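Local coordinates for protein DegQ (Legionella pneumophila, PDB 4YO1) that probably acts as a periplasmic serine endopeptidase of the HtrA family, its protease domain here followed by a PDZ domain, at residues A[234-237]-A[238-241]. The protein carries 1 engineered substitution. Numbering follows the deposited sequence.
Sequences IPIN and MAKD
The base of the Met238 side chain rests on Ile234, while the end of the chain leads away, and this step from strand into helix is a worked example of how a β-strand can run directly into a helix. With CG anti to the backbone N (chi1 -178°) and the chain extended beyond it, Met238 brings its CG to 4.1 Å from CG2 of Ile234, the two side chains crossing at a slant. The same CG2 also faces the methyl group of Ala239, so the last strand residues and the first helical turn share a small apolar patch.

Pro235 occupies the N-cap position. Its carbonyl O accepts an i to i+4 bond from Ala239 N at 3.0 Å. One residue on, Lys240 N reaches Ile236 O at 2.8 Å, and Asp241 N closes the turn on Asn237 O at 2.9 Å.

Ile236 reaches the helix through its longer branch. Its chi1 of -170° sets CG1 beside the carbonyl carbon, and chi2 (68°) then turns CD1 toward Ala239 CB, 3.9 Å away, while Ile236 CG1 itself lies 4.2 Å from Lys240 CG. The isoleucine also packs on Leu213 and Ile216 of the neighbouring strand.

Asn237 turns its amide out of the turn: ND2 donates to Asp141 and more weakly to Asp143, a cadmium ligand, while its backbone N bonds to Ser142 OG. The loop carrying these residues is thus tied to the start of the helix. Ala239 and Ile234 both touch Leu124, next to the predicted charge-relay residue Asp123. Such a junction, in which the last strand of the second β-barrel leads into the C-terminal helix of the protease domain, is characteristic of the chymotrypsin-like protease fold.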
# COMPACT_ATOMS: atom_id res chain seq x y z
N ILE A 234 7.71 -15.98 -6.38
CA ILE A 234 8.55 -17.17 -6.26
C ILE A 234 10.00 -16.74 -6.28
O ILE A 234 10.44 -16.12 -7.26
CB ILE A 234 8.29 -18.15 -7.42
CG1 ILE A 234 6.82 -18.60 -7.42
CG2 ILE A 234 9.20 -19.35 -7.31
CD1 ILE A 234 6.47 -19.61 -6.33
N PRO A 235 10.76 -17.06 -5.21
CA PRO A 235 12.16 -16.64 -5.06
C PRO A 235 12.95 -17.05 -6.29
O PRO A 235 12.88 -18.21 -6.69
CB PRO A 235 12.64 -17.45 -3.86
CG PRO A 235 11.41 -17.80 -3.12
CD PRO A 235 10.36 -18.00 -4.15
N ILE A 236 13.66 -16.10 -6.90
CA ILE A 236 14.30 -16.32 -8.19
C ILE A 236 15.28 -17.50 -8.21
O ILE A 236 15.55 -18.07 -9.26
CB ILE A 236 14.99 -15.04 -8.71
CG1 ILE A 236 15.45 -15.21 -10.17
CG2 ILE A 236 16.13 -14.64 -7.81
CD1 ILE A 236 14.29 -15.31 -11.16
N ASN A 237 15.80 -17.89 -7.05
CA ASN A 237 16.64 -19.07 -7.00
C ASN A 237 15.82 -20.27 -7.42
O ASN A 237 16.16 -20.97 -8.37
CB ASN A 237 17.23 -19.28 -5.61
CG ASN A 237 18.36 -18.32 -5.31
OD1 ASN A 237 18.96 -17.76 -6.22
ND2 ASN A 237 18.64 -18.13 -4.03
N MET A 238 14.72 -20.48 -6.72
CA MET A 238 13.77 -21.54 -7.04
C MET A 238 13.27 -21.42 -8.47
O MET A 238 13.13 -22.41 -9.18
CB MET A 238 12.59 -21.44 -6.09
CG MET A 238 11.53 -22.49 -6.24
SD MET A 238 10.55 -22.57 -4.73
CE MET A 238 9.67 -24.11 -5.00
N ALA A 239 13.00 -20.19 -8.90
CA ALA A 239 12.51 -19.95 -10.25
C ALA A 239 13.51 -20.43 -11.29
O ALA A 239 13.15 -21.13 -12.24
CB ALA A 239 12.21 -18.49 -10.45
N LYS A 240 14.78 -20.07 -11.09
CA LYS A 240 15.82 -20.47 -12.03
C LYS A 240 16.04 -21.97 -12.00
O LYS A 240 16.28 -22.58 -13.04
CB LYS A 240 17.11 -19.70 -11.77
CG LYS A 240 17.11 -18.32 -12.42
CD LYS A 240 18.47 -17.63 -12.36
CE LYS A 240 18.92 -17.44 -10.92
NZ LYS A 240 20.16 -16.63 -10.79
N ASP A 241 15.92 -22.58 -10.83
CA ASP A 241 16.03 -24.02 -10.76
C ASP A 241 14.97 -24.75 -11.62
O ASP A 241 15.30 -25.72 -12.32
CB ASP A 241 16.00 -24.51 -9.30
CG ASP A 241 17.30 -24.18 -8.55
OD1 ASP A 241 18.32 -23.89 -9.20
OD2 ASP A 241 17.30 -24.19 -7.29